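PDB 1NJH: protein yojF from Bacillus subtilis, which is of unknown function, belongs to the DUF1806 family and folds as a curled antiparallel sheet with one short helix, two copies forming the assembly. Local coordinates for residues A[7-12]-A[60-65]; A[79-84]-A[108-113]; A[84-89]-A[96-101]. All coordinates share one frame; numbering follows the deposited sequence.

Three contacts sit in one antiparallel sheet, which curls round until strands 106-113 and 24-32 close it, barrel-like, and in the short helix 9-18 laid against it. Interaction 1 comes first along the chain and sets the start of the helix against the last part of strand 45-63. Interaction 3 joins the hairpin strands 78-89 and 95-101 and falls, along the chain, within the span of interaction 2, which packs strand 78-89 face to face with strand 106-113. Centres of interactions 2 and 3, which share L84, are about 8 Å apart; the centre of interaction 1 is about 12 Å and about 11 Å from theirs. Helix start, hairpin and interior meet around L84 and Y87.

Interaction 1: residues A[7-12]-A[60-65]; sequences IIKEDV and AKIKGN. With IPA (isopropyl alcohol), chain B.
With chi1 at 173°, I62 swings CG1 to the far side from its amide nitrogen and continues nearly straight, a pose that sends CD1 out to the residues at the start of the helix. K9, whose CG is likewise turned away from N (chi1 -155°) and whose chain is fully extended beyond it, runs past I62 and carries NZ to the carbonyl of G64. CD1 of I62 meets CG1 of V12 at 3.7 Å, the two side chains crossing at about a right angle. From I7, CG2 comes tip to tip with the same CD1 of I62 at 3.9 Å. The other branch, CG2 of I62, rests against the backbone O of K9 at 3.6 Å.

Here the start of helix 9-18, with I8 at its N-cap, lies against the last part of strand 45-63 in the curled sheet. Y68 and V70 of the neighbouring strand 68-74 also touch I62, while Y87 covers I7 and V12.

Outside this apolar patch, K9 NZ donates to G64 O at 2.9 Å, approaching tilted 26° from the carbonyl plane. K9 CE lies 3.5 Å from I62 O, so the aliphatic chain passes close over the backbone before the ammonium is reached. NZ of K9 also donates to O2 of the isopropyl alcohol, again at 2.9 Å; the alcohol, probably from the crystallisation liquor, sets its C1 against CB of K63 at 3.8 Å. G64 has a positive phi, at which a CB would jam against the carbonyl O of K63.

Interaction 2: residues A[79-84]-A[108-113]; sequences IYAEGL and ISLQIS
Two strands of the curled antiparallel sheet, 78-89 and 106-113, face each other here across the protein interior, their short segments passing 7.3 Å apart at 112° between N-to-C directions. At that separation the backbones are too far apart for strand pairing, and apolar side chains fill the space. I108 does most of the work: its CD1 reaches CB of A81 at 3.6 Å and lies equally close to the backbone O of E82. CG2 of I108 is met crosswise by CD2 of L84 at 3.9 Å. CG1 of I108 stands anti to the backbone N (chi1 -178°), which directs CD1 to A81 and leaves CG2 to face L84. An alanine here would lose both branches, and is likely to leave CB of A81 and CD2 of L84 without their neighbour and a gap between the strands.

Two residues on, on the same face of the strand, L110 divides its methyls between two partners: CD2 goes to CB of A81 at 4.1 Å, and CD1 to CG2 of I79 at 4.2 Å. I26 of strand 24-32 touches both I79 and L110, and V70 backs L84 and L110, extending the apolar interior. I79 and Y80 pair with a strand of the second subunit, so the sheet runs on across the interface, where V47 of that subunit also packs on I108.

Midway along strand 78-89, G83 and L84 both face Y68 in a G1 beta bulge. G83 takes the positive phi of 94° such a bulge needs, and its N-H is held by the anti lone pair of E82 OE1, at 2.6 Å from G83 N.

Interaction 3: residues A[84-89]-A[96-101]; sequences LTEYTV and LMAGHL
Carbonyl A98 O is gripped by two successive backbone N-H groups, T85 N at 2.8 Å and E86 N at 2.9 Å, which share it by arriving from different directions: E86 nearly in line with the C=O, T85 tilted 30° from the carbonyl plane. In return, A98 N donates to E86 O, and T88 and L96 pair through their N-H and O groups in both directions. Between these pairs Y87 stands opposite M97, a non-hydrogen-bonded pair in which Y87 CB meets CG of the selenomethionine M97 at 3.8 Å. The Y87 ring leads away from strand 96-101, and its OH is hydrogen-bonded to D11 OD1 on the helix. On the same face, L84 CD2 approaches M97 CB at 4.2 Å.

T88 and L96 turn to the other face, side by side, with T88 CG2 4.0 Å from L96 CD1. E86 joins them there: its CG, lying between the backbone N and the carbonyl carbon (chi1 58°), comes within 3.4 Å of A98 O. A CB on G99 would crowd L84 CA. Two residues facing one, T85 and E86 against A98, make a classic beta bulge in the antiparallel hairpin of strands 78-89 and 95-101.

Interaction 1: residues A[7-12]-A[60-65]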
loop_
_atom_site.group_PDB
_atom_site.type_symbol
_atom_site.label_atom_id
_atom_site.label_comp_id
_atom_site.label_asym_id
_atom_site.label_seq_id
_atom_site.Cartn_x
_atom_site.Cartn_y
_atom_site.Cartn_z
ATOM N N ILE A 7 0.458 15.258 -15.205
ATOM C CA ILE A 7 1.244 14.154 -15.745
ATOM C C ILE A 7 1.480 14.136 -17.254
ATOM O O ILE A 7 0.551 14.273 -18.052
ATOM C CB ILE A 7 0.616 12.790 -15.336
ATOM C CG1 ILE A 7 0.945 12.509 -13.869
ATOM C CG2 ILE A 7 1.116 11.661 -16.253
ATOM C CD1 ILE A 7 0.304 11.241 -13.335
ATOM N N ILE A 8 2.746 13.976 -17.622
ATOM C CA ILE A 8 3.147 13.855 -19.019
ATOM C C ILE A 8 3.533 12.382 -19.078
ATOM O O ILE A 8 4.615 11.988 -18.632
ATOM C CB ILE A 8 4.374 14.727 -19.360
ATOM C CG1 ILE A 8 4.025 16.203 -19.188
ATOM C CG2 ILE A 8 4.810 14.463 -20.798
ATOM C CD1 ILE A 8 5.205 17.133 -19.361
ATOM N N LYS A 9 2.617 11.576 -19.596
ATOM C CA LYS A 9 2.785 10.138 -19.684
ATOM C C LYS A 9 4.168 9.633 -20.066
ATOM O O LYS A 9 4.744 8.800 -19.364
ATOM C CB LYS A 9 1.750 9.579 -20.645
ATOM C CG LYS A 9 1.411 8.133 -20.397
ATOM C CD LYS A 9 0.329 7.692 -21.348
ATOM C CE LYS A 9 -0.020 6.237 -21.156
ATOM N NZ LYS A 9 -1.098 5.844 -22.099
ATOM N N GLU A 10 4.709 10.129 -21.175
ATOM C CA GLU A 10 6.022 9.682 -21.621
ATOM C C GLU A 10 7.175 10.007 -20.676
ATOM O O GLU A 10 8.138 9.229 -20.588
ATOM C CB GLU A 10 6.322 10.244 -23.016
ATOM C CG GLU A 10 5.718 9.445 -24.169
ATOM C CD GLU A 10 4.201 9.362 -24.120
ATOM O OE1 GLU A 10 3.661 8.765 -23.167
ATOM O OE2 GLU A 10 3.545 9.895 -25.041
ATOM N N ASP A 11 7.087 11.141 -19.977
ATOM C CA ASP A 11 8.137 11.557 -19.045
ATOM C C ASP A 11 8.109 10.664 -17.808
ATOM O O ASP A 11 9.156 10.268 -17.298
ATOM C CB ASP A 11 7.955 13.027 -18.625
ATOM C CG ASP A 11 9.214 13.627 -17.979
ATOM O OD1 ASP A 11 9.077 14.418 -17.017
ATOM O OD2 ASP A 11 10.344 13.327 -18.437
ATOM N N VAL A 12 6.911 10.338 -17.332
ATOM C CA VAL A 12 6.779 9.465 -16.163
ATOM C C VAL A 12 7.306 8.080 -16.519
ATOM O O VAL A 12 8.056 7.473 -15.747
ATOM C CB VAL A 12 5.310 9.339 -15.706
ATOM C CG1 VAL A 12 5.198 8.250 -14.644
ATOM C CG2 VAL A 12 4.829 10.655 -15.135
ATOM N N ALA A 60 7.772 -1.845 -15.505
ATOM C CA ALA A 60 6.984 -0.732 -14.989
ATOM C C ALA A 60 6.274 -0.052 -16.133
ATOM O O ALA A 60 6.848 0.135 -17.209
ATOM C CB ALA A 60 7.905 0.275 -14.271
ATOM N N LYS A 61 5.020 0.320 -15.910
ATOM C CA LYS A 61 4.263 0.990 -16.941
ATOM C C LYS A 61 3.192 1.918 -16.413
ATOM O O LYS A 61 2.484 1.587 -15.459
ATOM C CB LYS A 61 3.620 -0.052 -17.864
ATOM C CG LYS A 61 2.839 0.544 -19.030
ATOM C CD LYS A 61 2.504 -0.525 -20.059
ATOM C CE LYS A 61 1.695 0.036 -21.229
ATOM N NZ LYS A 61 2.417 1.106 -21.973
ATOM N N ILE A 62 3.093 3.101 -17.015
ATOM C CA ILE A 62 2.038 4.027 -16.652
ATOM C C ILE A 62 1.056 3.919 -17.813
ATOM O O ILE A 62 1.462 3.948 -18.979
ATOM C CB ILE A 62 2.546 5.483 -16.484
ATOM C CG1 ILE A 62 1.346 6.410 -16.266
ATOM C CG2 ILE A 62 3.406 5.890 -17.675
ATOM C CD1 ILE A 62 1.731 7.805 -15.783
ATOM N N LYS A 63 -0.221 3.748 -17.483
ATOM C CA LYS A 63 -1.276 3.600 -18.490
ATOM C C LYS A 63 -2.434 4.560 -18.277
ATOM O O LYS A 63 -2.585 5.165 -17.209
ATOM C CB LYS A 63 -1.830 2.170 -18.481
ATOM C CG LYS A 63 -0.805 1.082 -18.740
ATOM C CD LYS A 63 -1.468 -0.291 -18.795
ATOM C CE LYS A 63 -0.437 -1.398 -18.952
ATOM N NZ LYS A 63 -1.057 -2.742 -19.153
ATOM N N GLY A 64 -3.269 4.676 -19.307
ATOM C CA GLY A 64 -4.418 5.555 -19.230
ATOM C C GLY A 64 -4.180 6.858 -19.961
ATOM O O GLY A 64 -3.091 7.090 -20.480
ATOM N N ASN A 65 -5.198 7.709 -20.001
ATOM C CA ASN A 65 -5.089 8.995 -20.672
ATOM C C ASN A 65 -5.430 10.142 -19.732
ATOM O O ASN A 65 -5.550 11.290 -20.160
ATOM C CB ASN A 65 -6.012 9.024 -21.892
ATOM C CG ASN A 65 -5.600 8.020 -22.953
ATOM O OD1 ASN A 65 -4.558 8.170 -23.596
ATOM N ND2 ASN A 65 -6.409 6.980 -23.132
HETATM C C1 IPA B . -2.682 1.359 -22.135
HETATM C C2 IPA B . -2.357 2.607 -22.760
HETATM C C3 IPA B . -3.350 3.655 -22.420
HETATM O O2 IPA B . -1.035 2.953 -22.336
#

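Interaction 2: residues A[79-84]-A[108-113]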
loop_
_atom_site.group_PDB
_atom_site.type_symbol
_atom_site.label_atom_id
_atom_site.label_comp_id
_atom_site.label_asym_id
_atom_site.label_seq_id
_atom_site.Cartn_x
_atom_site.Cartn_y
_atom_site.Cartn_z
ATOM N N ILE A 79 3.038 -3.659 -7.369
ATOM C CA ILE A 79 2.705 -2.396 -6.726
ATOM C C ILE A 79 1.874 -1.702 -7.791
ATOM O O ILE A 79 2.284 -1.582 -8.961
ATOM C CB ILE A 79 3.939 -1.567 -6.385
ATOM C CG1 ILE A 79 4.735 -2.272 -5.295
ATOM C CG2 ILE A 79 3.506 -0.151 -5.970
ATOM C CD1 ILE A 79 5.992 -1.532 -4.887
ATOM N N TYR A 80 0.679 -1.277 -7.406
ATOM C CA TYR A 80 -0.232 -0.660 -8.347
ATOM C C TYR A 80 -0.965 0.527 -7.720
ATOM O O TYR A 80 -1.367 0.477 -6.555
ATOM C CB TYR A 80 -1.221 -1.732 -8.796
ATOM C CG TYR A 80 -2.323 -1.264 -9.696
ATOM C CD1 TYR A 80 -2.117 -1.098 -11.064
ATOM C CD2 TYR A 80 -3.590 -1.012 -9.182
ATOM C CE1 TYR A 80 -3.157 -0.690 -11.897
ATOM C CE2 TYR A 80 -4.633 -0.608 -10.002
ATOM C CZ TYR A 80 -4.413 -0.448 -11.356
ATOM O OH TYR A 80 -5.465 -0.041 -12.158
ATOM N N ALA A 81 -1.103 1.604 -8.491
ATOM C CA ALA A 81 -1.787 2.813 -8.026
ATOM C C ALA A 81 -2.618 3.371 -9.180
ATOM O O ALA A 81 -2.116 3.533 -10.293
ATOM C CB ALA A 81 -0.772 3.867 -7.563
ATOM N N GLU A 82 -3.883 3.670 -8.905
ATOM C CA GLU A 82 -4.784 4.239 -9.916
ATOM C C GLU A 82 -5.265 5.613 -9.450
ATOM O O GLU A 82 -5.349 5.869 -8.252
ATOM C CB GLU A 82 -5.993 3.319 -10.115
ATOM C CG GLU A 82 -7.214 3.966 -10.786
ATOM C CD GLU A 82 -7.010 4.251 -12.266
ATOM O OE1 GLU A 82 -6.342 5.255 -12.611
ATOM O OE2 GLU A 82 -7.517 3.457 -13.088
ATOM N N GLY A 83 -5.574 6.491 -10.401
ATOM C CA GLY A 83 -6.057 7.818 -10.062
ATOM C C GLY A 83 -4.985 8.885 -9.995
ATOM O O GLY A 83 -5.224 9.959 -9.449
ATOM N N LEU A 84 -3.809 8.599 -10.540
ATOM C CA LEU A 84 -2.711 9.565 -10.528
ATOM C C LEU A 84 -2.924 10.639 -11.595
ATOM O O LEU A 84 -3.240 10.323 -12.746
ATOM C CB LEU A 84 -1.391 8.839 -10.779
ATOM C CG LEU A 84 -1.065 7.787 -9.703
ATOM C CD1 LEU A 84 0.147 6.986 -10.151
ATOM C CD2 LEU A 84 -0.801 8.452 -8.338
ATOM N N ILE A 108 -4.445 9.872 -3.448
ATOM C CA ILE A 108 -3.445 8.831 -3.551
ATOM C C ILE A 108 -2.083 9.417 -3.840
ATOM O O ILE A 108 -1.954 10.464 -4.481
ATOM C CB ILE A 108 -3.813 7.818 -4.646
ATOM C CG1 ILE A 108 -2.757 6.713 -4.696
ATOM C CG2 ILE A 108 -3.954 8.537 -5.994
ATOM C CD1 ILE A 108 -3.219 5.475 -5.397
ATOM N N SER A 109 -1.059 8.730 -3.350
ATOM C CA SER A 109 0.313 9.155 -3.531
ATOM C C SER A 109 1.204 7.942 -3.731
ATOM O O SER A 109 1.082 6.963 -2.998
ATOM C CB SER A 109 0.776 9.945 -2.293
ATOM O OG SER A 109 2.171 10.185 -2.323
ATOM N N LEU A 110 2.056 7.996 -4.759
ATOM C CA LEU A 110 3.030 6.932 -5.032
ATOM C C LEU A 110 4.329 7.676 -5.282
ATOM O O LEU A 110 4.401 8.540 -6.168
ATOM C CB LEU A 110 2.657 6.086 -6.263
ATOM C CG LEU A 110 3.721 5.032 -6.639
ATOM C CD1 LEU A 110 3.918 4.008 -5.517
ATOM C CD2 LEU A 110 3.306 4.321 -7.950
ATOM N N GLN A 111 5.343 7.375 -4.475
ATOM C CA GLN A 111 6.644 8.026 -4.582
ATOM C C GLN A 111 7.755 6.966 -4.603
ATOM O O GLN A 111 7.688 5.974 -3.876
ATOM C CB GLN A 111 6.847 8.967 -3.389
ATOM C CG GLN A 111 5.662 9.891 -3.075
ATOM C CD GLN A 111 6.015 10.898 -1.987
ATOM O OE1 GLN A 111 6.835 10.612 -1.120
ATOM N NE2 GLN A 111 5.399 12.068 -2.029
ATOM N N ILE A 112 8.781 7.202 -5.420
ATOM C CA ILE A 112 9.901 6.281 -5.587
ATOM C C ILE A 112 11.209 7.042 -5.392
ATOM O O ILE A 112 11.388 8.105 -5.978
ATOM C CB ILE A 112 9.871 5.667 -7.019
ATOM C CG1 ILE A 112 8.498 5.029 -7.265
ATOM C CG2 ILE A 112 11.006 4.666 -7.190
ATOM C CD1 ILE A 112 8.254 4.501 -8.668
ATOM N N SER A 113 12.115 6.474 -4.599
ATOM C CA SER A 113 13.404 7.100 -4.306
ATOM C C SER A 113 14.505 6.065 -4.120
ATOM O O SER A 113 14.247 4.938 -3.706
ATOM C CB SER A 113 13.281 7.941 -3.031
ATOM O OG SER A 113 14.509 8.589 -2.704
#

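Interaction 3: residues A[84-89]-A[96-101]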
loop_
_atom_site.group_PDB
_atom_site.type_symbol
_atom_site.label_atom_id
_atom_site.label_comp_id
_atom_site.label_asym_id
_atom_site.label_seq_id
_atom_site.Cartn_x
_atom_site.Cartn_y
_atom_site.Cartn_z
ATOM N N LEU A 84 -3.809 8.599 -10.540
ATOM C CA LEU A 84 -2.711 9.565 -10.528
ATOM C C LEU A 84 -2.924 10.639 -11.595
ATOM O O LEU A 84 -3.240 10.323 -12.746
ATOM C CB LEU A 84 -1.391 8.839 -10.779
ATOM C CG LEU A 84 -1.065 7.787 -9.703
ATOM C CD1 LEU A 84 0.147 6.986 -10.151
ATOM C CD2 LEU A 84 -0.801 8.452 -8.338
ATOM N N THR A 85 -2.742 11.902 -11.219
ATOM C CA THR A 85 -2.926 13.002 -12.170
ATOM C C THR A 85 -1.759 13.975 -12.248
ATOM O O THR A 85 -1.597 14.673 -13.258
ATOM C CB THR A 85 -4.186 13.835 -11.836
ATOM O OG1 THR A 85 -4.046 14.405 -10.530
ATOM C CG2 THR A 85 -5.439 12.974 -11.895
ATOM N N GLU A 86 -0.949 14.039 -11.195
ATOM C CA GLU A 86 0.178 14.964 -11.175
ATOM C C GLU A 86 1.477 14.318 -10.724
ATOM O O GLU A 86 1.478 13.227 -10.145
ATOM C CB GLU A 86 -0.157 16.154 -10.279
ATOM C CG GLU A 86 -0.498 15.777 -8.853
ATOM C CD GLU A 86 -1.063 16.943 -8.067
ATOM O OE1 GLU A 86 -1.091 16.857 -6.819
ATOM O OE2 GLU A 86 -1.484 17.939 -8.698
ATOM N N TYR A 87 2.588 14.998 -10.983
ATOM C CA TYR A 87 3.891 14.464 -10.621
ATOM C C TYR A 87 4.997 15.498 -10.733
ATOM O O TYR A 87 4.775 16.638 -11.141
ATOM C CB TYR A 87 4.262 13.312 -11.564
ATOM C CG TYR A 87 4.866 13.779 -12.886
ATOM C CD1 TYR A 87 6.179 13.455 -13.226
ATOM C CD2 TYR A 87 4.130 14.553 -13.779
ATOM C CE1 TYR A 87 6.745 13.898 -14.426
ATOM C CE2 TYR A 87 4.686 14.998 -14.985
ATOM C CZ TYR A 87 5.990 14.667 -15.300
ATOM O OH TYR A 87 6.541 15.104 -16.489
ATOM N N THR A 88 6.198 15.051 -10.387
ATOM C CA THR A 88 7.413 15.838 -10.510
ATOM C C THR A 88 8.564 14.944 -10.112
ATOM O O THR A 88 8.371 13.858 -9.566
ATOM C CB THR A 88 7.445 17.072 -9.596
ATOM O OG1 THR A 88 8.527 17.925 -10.010
ATOM C CG2 THR A 88 7.696 16.664 -8.146
ATOM N N VAL A 89 9.768 15.400 -10.410
ATOM C CA VAL A 89 10.970 14.688 -10.036
ATOM C C VAL A 89 11.698 15.786 -9.296
ATOM O O VAL A 89 12.072 16.791 -9.900
ATOM C CB VAL A 89 11.754 14.238 -11.264
ATOM C CG1 VAL A 89 13.115 13.697 -10.845
ATOM C CG2 VAL A 89 10.951 13.172 -12.007
ATOM N N LEU A 96 7.803 11.682 -7.650
ATOM C CA LEU A 96 6.632 11.898 -6.808
ATOM C C LEU A 96 5.370 11.967 -7.650
ATOM O O LEU A 96 5.262 12.795 -8.557
ATOM C CB LEU A 96 6.773 13.215 -6.037
ATOM C CG LEU A 96 8.126 13.453 -5.376
ATOM C CD1 LEU A 96 8.076 14.762 -4.629
ATOM C CD2 LEU A 96 8.476 12.304 -4.457
HETATM N N MSE A 97 4.402 11.104 -7.364
HETATM C CA MSE A 97 3.165 11.131 -8.125
HETATM C C MSE A 97 1.975 11.176 -7.178
HETATM O O MSE A 97 2.034 10.673 -6.052
HETATM C CB MSE A 97 3.077 9.895 -9.023
HETATM C CG MSE A 97 4.169 9.845 -10.053
HETATM SE SE MSE A 97 4.236 8.106 -10.877
HETATM C CE MSE A 97 5.087 7.136 -9.416
ATOM N N ALA A 98 0.884 11.780 -7.632
ATOM C CA ALA A 98 -0.293 11.879 -6.782
ATOM C C ALA A 98 -1.560 12.154 -7.560
ATOM O O ALA A 98 -1.522 12.540 -8.733
ATOM C CB ALA A 98 -0.080 12.979 -5.738
ATOM N N GLY A 99 -2.688 11.948 -6.892
ATOM C CA GLY A 99 -3.977 12.199 -7.495
ATOM C C GLY A 99 -4.949 12.581 -6.400
ATOM O O GLY A 99 -4.790 12.167 -5.260
ATOM N N HIS A 100 -5.929 13.415 -6.721
ATOM C CA HIS A 100 -6.925 13.800 -5.729
ATOM C C HIS A 100 -8.269 14.000 -6.408
ATOM O O HIS A 100 -8.377 14.761 -7.364
ATOM C CB HIS A 100 -6.535 15.088 -5.003
ATOM C CG HIS A 100 -7.550 15.530 -3.993
ATOM N ND1 HIS A 100 -8.123 16.784 -4.008
ATOM C CD2 HIS A 100 -8.119 14.870 -2.957
ATOM C CE1 HIS A 100 -9.002 16.877 -3.025
ATOM N NE2 HIS A 100 -9.019 15.728 -2.373
ATOM N N LEU A 101 -9.281 13.294 -5.920
ATOM C CA LEU A 101 -10.626 13.402 -6.465
ATOM C C LEU A 101 -11.444 14.170 -5.445
ATOM O O LEU A 101 -11.892 13.601 -4.447
ATOM C CB LEU A 101 -11.242 12.018 -6.673
ATOM C CG LEU A 101 -10.613 11.088 -7.711
ATOM C CD1 LEU A 101 -11.457 9.828 -7.816
ATOM C CD2 LEU A 101 -10.535 11.780 -9.058
#